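Local coordinates for protein quinoline 2-oxidoreductase large subunit (PDB 1T3Q) that is the molybdenum-bearing large subunit of a quinoline-oxidising enzyme and binds a molybdopterin cytosine dinucleotide cofactor, at residues B[109-112]-B[113-116]; B[209-212]-B[213-216]; B[230-233]-B[234-238]; B[283-286]-B[287-290]; B[325-329]-B[330-334]. One frame throughout, in Å; residues are numbered along the deposited sequence.

Interaction 1: B[109-112]-B[113-116]; sequences TRFV and GEIV. With SO4 (sulfate ion), chain M.
Phe111 and Glu114 close a type II beta turn in the a/b hammerhead region, folding the chain back so that segments 109-112 and 113-116 run 149° apart on the way into strand 115-121. Glu114 N donates to Phe111 O at 3.1 Å, closing the turn. Gly113 holds the third position of the turn with a positive phi of 111°, a conformation that would drive any CB into Val112 O, so only glycine fits comfortably here.

Glu114 then turns its side chain back toward the incoming chain. Its CG lies opposite the backbone N (chi1 -170°) and the rest continues extended, which brings OE2 to Arg110 N in a short, nearly straight bond of 2.7 Å. The carboxylate is gripped at both oxygens, since OE1 is hydrogen-bonded to Tyr326 OH. On its way the aliphatic part passes at about a right angle to the Phe111 side chain, and Glu114 CB sits over one face of that ring, 3.8 Å from its centroid, as a CH-pi contact. Beyond the turn, where the two arms run on, Thr109 CG2 meets Val116 CG1 at 3.5 Å, while the Thr109 hydroxyl is hydrogen-bonded to Ser50.

The extended Arg110 side chain converges on the same Tyr326 OH and pairs with Asp159. The edge of its guanidinium also grips a sulfate ion, probably from the crystallisation liquor, through two good bonds: Arg110 NH1 to sulfate O1 at 2.9 Å and Arg110 NH2 to sulfate O3 at 2.9 Å.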
loop_
_atom_site.group_PDB
_atom_site.type_symbol
_atom_site.label_atom_id
_atom_site.label_comp_id
_atom_site.label_asym_id
_atom_site.label_seq_id
_atom_site.Cartn_x
_atom_site.Cartn_y
_atom_site.Cartn_z
ATOM N N THR B 109 17.469 1.362 35.291
ATOM C CA THR B 109 16.062 1.464 34.910
ATOM C C THR B 109 15.436 2.459 35.876
ATOM O O THR B 109 15.814 2.508 37.047
ATOM C CB THR B 109 15.329 0.099 34.990
ATOM O OG1 THR B 109 15.338 -0.396 36.336
ATOM C CG2 THR B 109 16.014 -0.912 34.086
ATOM N N ARG B 110 14.481 3.251 35.399
ATOM C CA ARG B 110 13.879 4.263 36.252
ATOM C C ARG B 110 12.386 4.148 36.537
ATOM O O ARG B 110 11.775 5.083 37.044
ATOM C CB ARG B 110 14.214 5.639 35.693
ATOM C CG ARG B 110 15.721 5.839 35.494
ATOM C CD ARG B 110 16.049 7.286 35.206
ATOM N NE ARG B 110 17.483 7.534 35.093
ATOM C CZ ARG B 110 18.185 7.430 33.969
ATOM N NH1 ARG B 110 19.487 7.686 33.977
ATOM N NH2 ARG B 110 17.591 7.079 32.835
ATOM N N PHE B 111 11.803 3.001 36.210
ATOM C CA PHE B 111 10.400 2.746 36.510
ATOM C C PHE B 111 10.002 1.344 36.080
ATOM O O PHE B 111 10.529 0.807 35.108
ATOM C CB PHE B 111 9.481 3.821 35.887
ATOM C CG PHE B 111 9.322 3.732 34.392
ATOM C CD1 PHE B 111 8.341 2.914 33.829
ATOM C CD2 PHE B 111 10.116 4.496 33.547
ATOM C CE1 PHE B 111 8.156 2.863 32.452
ATOM C CE2 PHE B 111 9.939 4.451 32.158
ATOM C CZ PHE B 111 8.957 3.635 31.610
ATOM N N VAL B 112 9.109 0.731 36.849
ATOM C CA VAL B 112 8.637 -0.605 36.533
ATOM C C VAL B 112 7.939 -0.514 35.190
ATOM O O VAL B 112 7.018 0.287 35.018
ATOM C CB VAL B 112 7.638 -1.112 37.590
ATOM C CG1 VAL B 112 7.060 -2.455 37.162
ATOM C CG2 VAL B 112 8.337 -1.245 38.933
ATOM N N GLY B 113 8.392 -1.320 34.237
ATOM C CA GLY B 113 7.801 -1.309 32.914
ATOM C C GLY B 113 8.713 -0.747 31.841
ATOM O O GLY B 113 8.432 -0.904 30.652
ATOM N N GLU B 114 9.801 -0.085 32.238
ATOM C CA GLU B 114 10.718 0.468 31.245
ATOM C C GLU B 114 11.326 -0.695 30.476
ATOM O O GLU B 114 11.611 -1.738 31.049
ATOM C CB GLU B 114 11.826 1.287 31.917
ATOM C CG GLU B 114 12.667 2.093 30.942
ATOM C CD GLU B 114 13.597 3.075 31.642
ATOM O OE1 GLU B 114 13.937 4.111 31.025
ATOM O OE2 GLU B 114 13.989 2.810 32.803
ATOM N N ILE B 115 11.523 -0.522 29.175
ATOM C CA ILE B 115 12.082 -1.587 28.355
ATOM C C ILE B 115 13.580 -1.750 28.616
ATOM O O ILE B 115 14.316 -0.769 28.650
ATOM C CB ILE B 115 11.857 -1.297 26.858
ATOM C CG1 ILE B 115 10.378 -0.976 26.606
ATOM C CG2 ILE B 115 12.276 -2.499 26.031
ATOM C CD1 ILE B 115 10.095 -0.471 25.202
ATOM N N VAL B 116 14.026 -2.988 28.804
ATOM C CA VAL B 116 15.442 -3.251 29.045
ATOM C C VAL B 116 16.028 -4.084 27.911
ATOM O O VAL B 116 17.246 -4.164 27.743
ATOM C CB VAL B 116 15.665 -3.980 30.392
ATOM C CG1 VAL B 116 15.072 -3.159 31.525
ATOM C CG2 VAL B 116 15.052 -5.366 30.355
HETATM S S SO4 M . 20.874 7.096 30.585
HETATM O O1 SO4 M . 21.461 7.591 31.846
HETATM O O2 SO4 M . 21.226 5.675 30.401
HETATM O O3 SO4 M . 19.404 7.242 30.634
HETATM O O4 SO4 M . 21.409 7.874 29.454
#

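Interaction 2: B[209-212]-B[213-216]; sequences QYEW and TTQQ
Glu211 and Thr213 carry most of this contact, at the tip of the beta hairpin that joins strand 205-211 to strand 216-221. A G1 beta bulge sets Gln215 and Gln216 together against Glu211, with Gln215 at a positive phi of 63°. The antiparallel pair is hydrogen-bonded: Glu211 N donates to Gln216 O at 3.0 Å. Glu211 O accepts from Thr214 N at 3.2 Å and, weakly, from Gln215 N and Gln216 N.

The side chain of Glu211 starts with CG opposite the backbone N and then bends at chi2 (57°), which curls the carboxylate over the turn toward Thr213. There Thr213 OG1 donates to Glu211 OE1 at 2.6 Å, on the anti side of the oxygen and somewhat out of the carboxylate plane, while Thr213 N gives the same oxygen a weak second bond. OE1 also forms a salt bridge with Arg30 of the second copy of this subunit, so the carboxylate ties the hairpin tip to the dimer interface.

The methyl of Thr213 rests on Trp212. CG2 sits over the centre of the six-membered ring, 3.7 Å from its centroid, in a CH-pi contact. The indole also packs against Arg30 of the second subunit and Glu90 of the small subunit.

Across the loop, Tyr210 lies alongside Gln215, and Tyr210 OH approaches Gln215 CA to 3.4 Å. One water joins that hydroxyl to Gln215 O; another donates to Trp212 O at 2.9 Å and accepts from Gln215 NE2 at 3.2 Å.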
loop_
_atom_site.group_PDB
_atom_site.type_symbol
_atom_site.label_atom_id
_atom_site.label_comp_id
_atom_site.label_asym_id
_atom_site.label_seq_id
_atom_site.Cartn_x
_atom_site.Cartn_y
_atom_site.Cartn_z
ATOM N N GLN B 209 8.901 -0.150 7.850
ATOM C CA GLN B 209 9.414 -0.853 6.694
ATOM C C GLN B 209 10.528 -0.013 6.093
ATOM O O GLN B 209 10.276 1.037 5.490
ATOM C CB GLN B 209 8.316 -1.075 5.650
ATOM C CG GLN B 209 8.788 -1.865 4.431
ATOM C CD GLN B 209 7.668 -2.127 3.441
ATOM O OE1 GLN B 209 7.399 -3.274 3.078
ATOM N NE2 GLN B 209 7.009 -1.064 3.001
ATOM N N TYR B 210 11.761 -0.467 6.283
ATOM C CA TYR B 210 12.913 0.235 5.741
ATOM C C TYR B 210 13.390 -0.514 4.511
ATOM O O TYR B 210 13.557 -1.734 4.546
ATOM C CB TYR B 210 14.046 0.299 6.763
ATOM C CG TYR B 210 15.205 1.122 6.270
ATOM C CD1 TYR B 210 15.189 2.508 6.379
ATOM C CD2 TYR B 210 16.294 0.518 5.639
ATOM C CE1 TYR B 210 16.231 3.283 5.869
ATOM C CE2 TYR B 210 17.341 1.282 5.125
ATOM C CZ TYR B 210 17.301 2.665 5.244
ATOM O OH TYR B 210 18.323 3.430 4.728
ATOM N N GLU B 211 13.604 0.218 3.423
ATOM C CA GLU B 211 14.062 -0.371 2.172
ATOM C C GLU B 211 15.453 0.165 1.841
ATOM O O GLU B 211 15.604 1.323 1.460
ATOM C CB GLU B 211 13.088 -0.029 1.046
ATOM C CG GLU B 211 13.535 -0.545 -0.304
ATOM C CD GLU B 211 13.763 -2.043 -0.295
ATOM O OE1 GLU B 211 14.742 -2.498 -0.923
ATOM O OE2 GLU B 211 12.964 -2.767 0.343
ATOM N N TRP B 212 16.469 -0.684 1.972
ATOM C CA TRP B 212 17.834 -0.243 1.721
ATOM C C TRP B 212 18.133 0.166 0.287
ATOM O O TRP B 212 18.988 1.017 0.061
ATOM C CB TRP B 212 18.848 -1.305 2.170
ATOM C CG TRP B 212 18.974 -2.499 1.276
ATOM C CD1 TRP B 212 18.275 -3.672 1.362
ATOM C CD2 TRP B 212 19.891 -2.658 0.185
ATOM N NE1 TRP B 212 18.707 -4.553 0.397
ATOM C CE2 TRP B 212 19.697 -3.956 -0.340
ATOM C CE3 TRP B 212 20.859 -1.830 -0.398
ATOM C CZ2 TRP B 212 20.436 -4.446 -1.420
ATOM C CZ3 TRP B 212 21.597 -2.315 -1.474
ATOM C CH2 TRP B 212 21.381 -3.613 -1.973
ATOM N N THR B 213 17.436 -0.418 -0.683
ATOM C CA THR B 213 17.700 -0.074 -2.078
ATOM C C THR B 213 17.250 1.339 -2.450
ATOM O O THR B 213 17.643 1.866 -3.494
ATOM C CB THR B 213 17.050 -1.085 -3.054
ATOM O OG1 THR B 213 15.628 -1.060 -2.903
ATOM C CG2 THR B 213 17.567 -2.499 -2.781
ATOM N N THR B 214 16.428 1.951 -1.605
ATOM C CA THR B 214 15.961 3.311 -1.863
ATOM C C THR B 214 16.273 4.200 -0.666
ATOM O O THR B 214 16.150 5.422 -0.743
ATOM C CB THR B 214 14.433 3.367 -2.103
ATOM O OG1 THR B 214 13.753 2.885 -0.936
ATOM C CG2 THR B 214 14.043 2.528 -3.312
ATOM N N GLN B 215 16.673 3.571 0.434
ATOM C CA GLN B 215 16.986 4.276 1.674
ATOM C C GLN B 215 15.752 4.985 2.214
ATOM O O GLN B 215 15.856 5.955 2.965
ATOM C CB GLN B 215 18.116 5.285 1.446
ATOM C CG GLN B 215 19.469 4.636 1.197
ATOM C CD GLN B 215 20.520 5.635 0.762
ATOM O OE1 GLN B 215 20.806 6.604 1.467
ATOM N NE2 GLN B 215 21.102 5.407 -0.411
ATOM N N GLN B 216 14.578 4.497 1.830
ATOM C CA GLN B 216 13.340 5.103 2.297
ATOM C C GLN B 216 12.700 4.290 3.417
ATOM O O GLN B 216 12.754 3.056 3.429
ATOM C CB GLN B 216 12.358 5.267 1.135
ATOM C CG GLN B 216 12.889 6.165 0.027
ATOM C CD GLN B 216 11.898 6.352 -1.100
ATOM O OE1 GLN B 216 11.335 5.387 -1.616
ATOM N NE2 GLN B 216 11.683 7.599 -1.497
HETATM O O HOH W 1 9.925 1.440 2.720
HETATM O O HOH W 2 17.803 6.371 5.035
HETATM O O HOH W 3 20.799 2.519 -1.651
#

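Interaction 3: B[230-233]-B[234-238]; sequences RTMV and AMFCA
Met232 and Phe236 stand one helical turn apart and run alongside each other from the same flank of the helix. Starting at its root, Met232 CB lies 4.1 Å from Phe236 CE1. CG follows beside the backbone N (chi1 -63°) and packs on Leu329 of a loop laid against this side of the helix. The chain bends at chi2 (-50°), which swings the sulfur back toward the aromatic group: Met232 SD comes to 4.8 Å from the Phe236 ring centroid, approaching it obliquely as a Met-aromatic contact. The terminal methyl ends near the methyl of Met235, but the modelled separation there is too short to be trusted.

Helix 226-237 is the connecting helix of a beta-alpha-beta unit between strands 216-221 and 244-247. Its regular backbone bonds fix the spacing of these side chains; Phe236 N donates to Met232 O at 2.8 Å, and Cys237 N to Val233 O at 2.9 Å. An alanine in place of Phe236 is likely to open a gap beside Met232 and leave its sulfur without the aromatic partner, freeing the thioether to turn.

On another side of the helix, Val233 CG1 reaches Cys237 SG at 4.1 Å, and both side chains touch Leu266 of helix 263-275. Arg230 NE hydrogen-bonds to Ile244 O, and the same guanidinium forms a salt bridge with Asp492 of the second copy of this subunit. Thr231 OG1 is hydrogen-bonded with Tyr540, Glu241 and Ser227 O.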
loop_
_atom_site.group_PDB
_atom_site.type_symbol
_atom_site.label_atom_id
_atom_site.label_comp_id
_atom_site.label_asym_id
_atom_site.label_seq_id
_atom_site.Cartn_x
_atom_site.Cartn_y
_atom_site.Cartn_z
ATOM N N ARG B 230 7.202 11.942 12.134
ATOM C CA ARG B 230 8.149 11.910 11.025
ATOM C C ARG B 230 9.385 12.760 11.328
ATOM O O ARG B 230 10.517 12.303 11.172
ATOM C CB ARG B 230 7.479 12.414 9.743
ATOM C CG ARG B 230 8.431 12.579 8.551
ATOM C CD ARG B 230 7.666 13.019 7.325
ATOM N NE ARG B 230 8.515 13.293 6.161
ATOM C CZ ARG B 230 8.733 14.509 5.662
ATOM N NH1 ARG B 230 9.507 14.663 4.595
ATOM N NH2 ARG B 230 8.183 15.573 6.234
ATOM N N THR B 231 9.161 13.995 11.762
ATOM C CA THR B 231 10.263 14.899 12.080
ATOM C C THR B 231 11.114 14.392 13.244
ATOM O O THR B 231 12.343 14.506 13.209
ATOM C CB THR B 231 9.739 16.308 12.428
ATOM O OG1 THR B 231 8.896 16.781 11.371
ATOM C CG2 THR B 231 10.903 17.278 12.606
ATOM N N MET B 232 10.479 13.829 14.270
ATOM C CA MET B 232 11.227 13.333 15.418
ATOM C C MET B 232 12.025 12.072 15.102
ATOM O O MET B 232 13.121 11.880 15.637
ATOM C CB MET B 232 10.300 13.084 16.616
ATOM C CG MET B 232 9.611 14.343 17.145
ATOM S SD MET B 232 10.742 15.735 17.451
ATOM C CE MET B 232 10.472 16.656 16.002
ATOM N N VAL B 233 11.487 11.206 14.249
ATOM C CA VAL B 233 12.225 10.004 13.878
ATOM C C VAL B 233 13.480 10.450 13.130
ATOM O O VAL B 233 14.577 9.926 13.353
ATOM C CB VAL B 233 11.403 9.078 12.957
ATOM C CG1 VAL B 233 12.299 7.985 12.379
ATOM C CG2 VAL B 233 10.268 8.447 13.746
ATOM N N ALA B 234 13.312 11.433 12.248
ATOM C CA ALA B 234 14.429 11.951 11.467
ATOM C C ALA B 234 15.529 12.481 12.384
ATOM O O ALA B 234 16.707 12.179 12.192
ATOM C CB ALA B 234 13.951 13.057 10.540
ATOM N N MET B 235 15.136 13.260 13.383
ATOM C CA MET B 235 16.092 13.849 14.312
ATOM C C MET B 235 16.718 12.880 15.313
ATOM O O MET B 235 17.936 12.862 15.484
ATOM C CB MET B 235 15.436 15.006 15.068
ATOM C CG MET B 235 14.885 16.088 14.151
ATOM S SD MET B 235 14.874 17.717 14.923
ATOM C CE MET B 235 13.223 17.849 15.475
ATOM N N PHE B 236 15.894 12.069 15.966
ATOM C CA PHE B 236 16.395 11.137 16.965
ATOM C C PHE B 236 17.070 9.879 16.415
ATOM O O PHE B 236 17.791 9.201 17.142
ATOM C CB PHE B 236 15.262 10.765 17.927
ATOM C CG PHE B 236 14.701 11.944 18.687
ATOM C CD1 PHE B 236 13.383 11.942 19.126
ATOM C CD2 PHE B 236 15.491 13.059 18.959
ATOM C CE1 PHE B 236 12.855 13.033 19.824
ATOM C CE2 PHE B 236 14.974 14.152 19.656
ATOM C CZ PHE B 236 13.651 14.137 20.088
ATOM N N CYS B 237 16.846 9.568 15.141
ATOM C CA CYS B 237 17.470 8.395 14.528
ATOM C C CYS B 237 18.472 8.826 13.465
ATOM O O CYS B 237 19.122 7.991 12.838
ATOM C CB CYS B 237 16.420 7.488 13.883
ATOM S SG CYS B 237 15.237 6.778 15.046
ATOM N N ALA B 238 18.587 10.135 13.263
ATOM C CA ALA B 238 19.505 10.680 12.269
ATOM C C ALA B 238 19.254 10.075 10.888
ATOM O O ALA B 238 20.165 9.548 10.246
ATOM C CB ALA B 238 20.952 10.434 12.698
#

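Interaction 4: B[283-286]-B[287-290]; sequences EDRQ and ENFL
Asp284 sets its CG between its own backbone N and carbonyl carbon (chi1 61°), while Glu287 has CG beside the backbone N (chi1 -57°) and then runs extended; the two chains therefore cross at about a right angle and each reaches the other's backbone. The result is a capping box at the start of helix 285-291. Glu287 N donates to Asp284 OD2 at 2.9 Å, and Asp284 N returns a bond to Glu287 OE2 at 2.8 Å, using the anti lone pair.

The pairing brings like charges together, with Asp284 OD2 only 3.6 Å from Glu287 OE2. Salt bridges from Arg124 to OE2 and from Arg49 to OE1 of Glu287 probably offset this. Next to the cap, Arg285 bends at chi2 and chi3 and lays its CD against CE1 of Phe289, one turn further on, at 3.7 Å, while its NH2 hydrogen-bonds to Gly47 O of the small subunit.

The helix follows strand 279-282, an inner strand of the mixed sheet. Arg49 from strand 43-49 and Arg124 from helix 124-131 hold Glu287 in its first turn, while Glu283, just ahead of the cap, pairs with Arg204 just before strand 205-211.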
loop_
_atom_site.group_PDB
_atom_site.type_symbol
_atom_site.label_atom_id
_atom_site.label_comp_id
_atom_site.label_asym_id
_atom_site.label_seq_id
_atom_site.Cartn_x
_atom_site.Cartn_y
_atom_site.Cartn_z
ATOM N N GLU B 283 1.366 -3.675 21.015
ATOM C CA GLU B 283 1.429 -3.949 22.446
ATOM C C GLU B 283 0.149 -4.549 23.001
ATOM O O GLU B 283 -0.933 -4.360 22.433
ATOM C CB GLU B 283 1.760 -2.668 23.211
ATOM C CG GLU B 283 0.552 -1.815 23.558
ATOM C CD GLU B 283 0.930 -0.502 24.213
ATOM O OE1 GLU B 283 2.001 -0.436 24.856
ATOM O OE2 GLU B 283 0.142 0.462 24.099
ATOM N N ASP B 284 0.274 -5.282 24.104
ATOM C CA ASP B 284 -0.898 -5.874 24.739
ATOM C C ASP B 284 -1.420 -4.925 25.815
ATOM O O ASP B 284 -0.804 -3.894 26.089
ATOM C CB ASP B 284 -0.577 -7.262 25.311
ATOM C CG ASP B 284 0.506 -7.240 26.381
ATOM O OD1 ASP B 284 1.305 -8.200 26.410
ATOM O OD2 ASP B 284 0.553 -6.297 27.196
ATOM N N ARG B 285 -2.551 -5.262 26.425
ATOM C CA ARG B 285 -3.149 -4.398 27.434
ATOM C C ARG B 285 -2.248 -4.086 28.632
ATOM O O ARG B 285 -2.259 -2.968 29.142
ATOM C CB ARG B 285 -4.473 -4.996 27.916
ATOM C CG ARG B 285 -5.234 -4.114 28.903
ATOM C CD ARG B 285 -5.512 -2.720 28.341
ATOM N NE ARG B 285 -6.219 -2.757 27.062
ATOM C CZ ARG B 285 -6.540 -1.676 26.355
ATOM N NH1 ARG B 285 -6.213 -0.466 26.802
ATOM N NH2 ARG B 285 -7.191 -1.800 25.204
ATOM N N GLN B 286 -1.470 -5.064 29.081
ATOM C CA GLN B 286 -0.578 -4.844 30.215
ATOM C C GLN B 286 0.496 -3.819 29.879
ATOM O O GLN B 286 0.822 -2.964 30.703
ATOM C CB GLN B 286 0.065 -6.164 30.650
ATOM C CG GLN B 286 -0.896 -7.059 31.407
ATOM C CD GLN B 286 -2.145 -7.364 30.603
ATOM O OE1 GLN B 286 -2.072 -8.027 29.573
ATOM N NE2 GLN B 286 -3.297 -6.868 31.061
ATOM N N GLU B 287 1.038 -3.900 28.668
ATOM C CA GLU B 287 2.067 -2.959 28.245
ATOM C C GLU B 287 1.492 -1.549 28.140
ATOM O O GLU B 287 2.203 -0.563 28.365
ATOM C CB GLU B 287 2.650 -3.383 26.899
ATOM C CG GLU B 287 3.239 -4.784 26.906
ATOM C CD GLU B 287 3.796 -5.169 25.561
ATOM O OE1 GLU B 287 5.032 -5.096 25.389
ATOM O OE2 GLU B 287 3.000 -5.537 24.668
ATOM N N ASN B 288 0.206 -1.440 27.802
ATOM C CA ASN B 288 -0.400 -0.114 27.705
ATOM C C ASN B 288 -0.439 0.519 29.094
ATOM O O ASN B 288 -0.238 1.724 29.240
ATOM C CB ASN B 288 -1.814 -0.185 27.128
ATOM C CG ASN B 288 -2.321 1.173 26.678
ATOM O OD1 ASN B 288 -1.959 1.667 25.597
ATOM N ND2 ASN B 288 -3.142 1.793 27.506
ATOM N N PHE B 289 -0.695 -0.286 30.118
ATOM C CA PHE B 289 -0.713 0.236 31.480
ATOM C C PHE B 289 0.713 0.477 31.980
ATOM O O PHE B 289 0.982 1.472 32.641
ATOM C CB PHE B 289 -1.424 -0.730 32.433
ATOM C CG PHE B 289 -2.927 -0.665 32.355
ATOM C CD1 PHE B 289 -3.662 -1.771 31.948
ATOM C CD2 PHE B 289 -3.601 0.512 32.668
ATOM C CE1 PHE B 289 -5.053 -1.707 31.848
ATOM C CE2 PHE B 289 -4.992 0.591 32.573
ATOM C CZ PHE B 289 -5.719 -0.521 32.160
ATOM N N LEU B 290 1.621 -0.429 31.638
ATOM C CA LEU B 290 3.016 -0.337 32.070
ATOM C C LEU B 290 3.906 0.697 31.394
ATOM O O LEU B 290 4.616 1.447 32.071
ATOM C CB LEU B 290 3.702 -1.698 31.913
ATOM C CG LEU B 290 3.437 -2.792 32.943
ATOM C CD1 LEU B 290 3.936 -4.125 32.402
ATOM C CD2 LEU B 290 4.126 -2.440 34.254
#

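Interaction 5: B[325-329]-B[330-334]; sequences AYNNL and PWTQL
In a buried loop between strand 312-322 and helix 337-342, Asn328 and Thr332 meet across a reversal of the chain built round the cis peptide bond before Pro330. The two arms run 146° apart, and Thr332 N donates a weak bond to Asn328 O at 2.9 Å. Asn328 places CG between its backbone N and carbonyl carbon (chi1 65°), which folds the amide into the bend, its CG 3.3 Å from Thr332 N. A leucine in its place would probably leave the backbone N-H groups of Trp331 and Thr332 beside an apolar group, without the polar neighbour they now have.

At the apex packing is tight: Leu329 CD2 presses to 3.2 Å from Pro330 CA. The proline ring in turn sits over the indole, with Pro330 CG 3.7 Å above the plane of the Trp331 ring and over its centre. Further back, Asn327 CB lies 3.9 Å from Thr332 CB as the two side chains cross. Trp331 NE1 is hydrogen-bonded to Ala259 O, and its ring meets those of His260 and Tyr545; Tyr545 lines the molybdenum pocket, which probably places the bend in the second shell of that pocket.

Past the bend, Leu334 N donates to Thr332 OG1 at 3.2 Å in a nearly straight bond. A threonine hydroxyl taking the N-H two residues further on is the defining feature of an ST turn.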
loop_
_atom_site.group_PDB
_atom_site.type_symbol
_atom_site.label_atom_id
_atom_site.label_comp_id
_atom_site.label_asym_id
_atom_site.label_seq_id
_atom_site.Cartn_x
_atom_site.Cartn_y
_atom_site.Cartn_z
ATOM N N ALA B 325 9.321 9.332 35.647
ATOM C CA ALA B 325 10.763 9.363 35.430
ATOM C C ALA B 325 11.318 10.313 34.382
ATOM O O ALA B 325 12.458 10.763 34.511
ATOM C CB ALA B 325 11.259 7.947 35.134
ATOM N N TYR B 326 10.534 10.606 33.346
ATOM C CA TYR B 326 10.981 11.489 32.270
ATOM C C TYR B 326 9.861 12.422 31.825
ATOM O O TYR B 326 8.718 12.307 32.275
ATOM C CB TYR B 326 11.394 10.669 31.042
ATOM C CG TYR B 326 12.358 9.533 31.308
ATOM C CD1 TYR B 326 13.726 9.769 31.458
ATOM C CD2 TYR B 326 11.900 8.217 31.401
ATOM C CE1 TYR B 326 14.616 8.720 31.691
ATOM C CE2 TYR B 326 12.783 7.160 31.638
ATOM C CZ TYR B 326 14.141 7.421 31.781
ATOM O OH TYR B 326 15.016 6.380 32.011
ATOM N N ASN B 327 10.207 13.341 30.929
ATOM C CA ASN B 327 9.233 14.253 30.357
ATOM C C ASN B 327 8.777 13.565 29.081
ATOM O O ASN B 327 9.607 13.120 28.290
ATOM C CB ASN B 327 9.868 15.590 29.959
ATOM C CG ASN B 327 10.154 16.486 31.140
ATOM O OD1 ASN B 327 11.312 16.758 31.456
ATOM N ND2 ASN B 327 9.103 16.962 31.792
ATOM N N ASN B 328 7.470 13.459 28.883
ATOM C CA ASN B 328 6.956 12.863 27.659
ATOM C C ASN B 328 7.211 13.901 26.571
ATOM O O ASN B 328 7.350 15.089 26.862
ATOM C CB ASN B 328 5.445 12.640 27.761
ATOM C CG ASN B 328 4.677 13.949 27.863
ATOM O OD1 ASN B 328 4.260 14.361 28.944
ATOM N ND2 ASN B 328 4.511 14.619 26.730
ATOM N N LEU B 329 7.273 13.459 25.321
ATOM C CA LEU B 329 7.455 14.377 24.200
ATOM C C LEU B 329 6.114 14.301 23.465
ATOM O O LEU B 329 5.634 13.207 23.185
ATOM C CB LEU B 329 8.577 13.886 23.282
ATOM C CG LEU B 329 9.557 14.847 22.587
ATOM C CD1 LEU B 329 9.610 14.510 21.108
ATOM C CD2 LEU B 329 9.182 16.304 22.805
ATOM N N PRO B 330 5.535 15.452 23.078
ATOM C CA PRO B 330 6.031 16.824 23.251
ATOM C C PRO B 330 5.476 17.680 24.395
ATOM O O PRO B 330 5.909 18.819 24.564
ATOM C CB PRO B 330 5.695 17.450 21.912
ATOM C CG PRO B 330 4.278 16.902 21.699
ATOM C CD PRO B 330 4.390 15.434 22.144
ATOM N N TRP B 331 4.545 17.152 25.184
ATOM C CA TRP B 331 3.928 17.947 26.247
ATOM C C TRP B 331 4.728 18.145 27.528
ATOM O O TRP B 331 4.588 19.179 28.186
ATOM C CB TRP B 331 2.557 17.356 26.596
ATOM C CG TRP B 331 1.813 16.899 25.377
ATOM C CD1 TRP B 331 1.433 15.620 25.082
ATOM C CD2 TRP B 331 1.447 17.696 24.245
ATOM N NE1 TRP B 331 0.861 15.570 23.836
ATOM C CE2 TRP B 331 0.855 16.829 23.299
ATOM C CE3 TRP B 331 1.564 19.058 23.937
ATOM C CZ2 TRP B 331 0.384 17.279 22.060
ATOM C CZ3 TRP B 331 1.095 19.509 22.704
ATOM C CH2 TRP B 331 0.512 18.617 21.781
ATOM N N THR B 332 5.552 17.157 27.871
ATOM C CA THR B 332 6.376 17.167 29.083
ATOM C C THR B 332 5.510 17.143 30.333
ATOM O O THR B 332 4.283 17.051 30.252
ATOM C CB THR B 332 7.336 18.401 29.149
ATOM O OG1 THR B 332 6.612 19.579 29.531
ATOM C CG2 THR B 332 7.987 18.637 27.790
ATOM N N GLN B 333 6.150 17.216 31.493
ATOM C CA GLN B 333 5.422 17.195 32.748
ATOM C C GLN B 333 4.595 18.463 32.962
ATOM O O GLN B 333 3.795 18.536 33.893
ATOM C CB GLN B 333 6.400 16.974 33.909
ATOM C CG GLN B 333 7.108 15.622 33.807
ATOM C CD GLN B 333 7.985 15.296 34.999
ATOM O OE1 GLN B 333 8.620 14.238 35.039
ATOM N NE2 GLN B 333 8.029 16.191 35.971
ATOM N N LEU B 334 4.773 19.449 32.087
ATOM C CA LEU B 334 4.022 20.699 32.204
ATOM C C LEU B 334 2.580 20.490 31.745
ATOM O O LEU B 334 1.735 21.373 31.903
ATOM C CB LEU B 334 4.669 21.799 31.359
ATOM C CG LEU B 334 6.126 22.161 31.666
ATOM C CD1 LEU B 334 6.494 23.439 30.915
ATOM C CD2 LEU B 334 6.305 22.359 33.169
#

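How the interactions relate
Interactions 1 and 5 are joined by Tyr326, whose OH lies 2.7 Å from Glu114 OE1 and 2.8 Å from Arg110 NH2, probable hydrogen bonds that tie the hammerhead turn to the loop 325-334. Interaction 1 also touches interaction 4, where Phe111 CE1 is 3.8 Å from Leu290 O. The loop also packs on interaction 3 through Leu329 CD1, 3.8 Å from Phe236 CE1. Interaction 2 stands apart at the subunit interface, its nearest atoms about 8 Å from interaction 3. Through Trp331, interaction 5 reaches a residue lining the molybdenum pocket, whereas the side chain of Arg285 in interaction 4 lies about 9 Å from a bound Fe2S2 cluster.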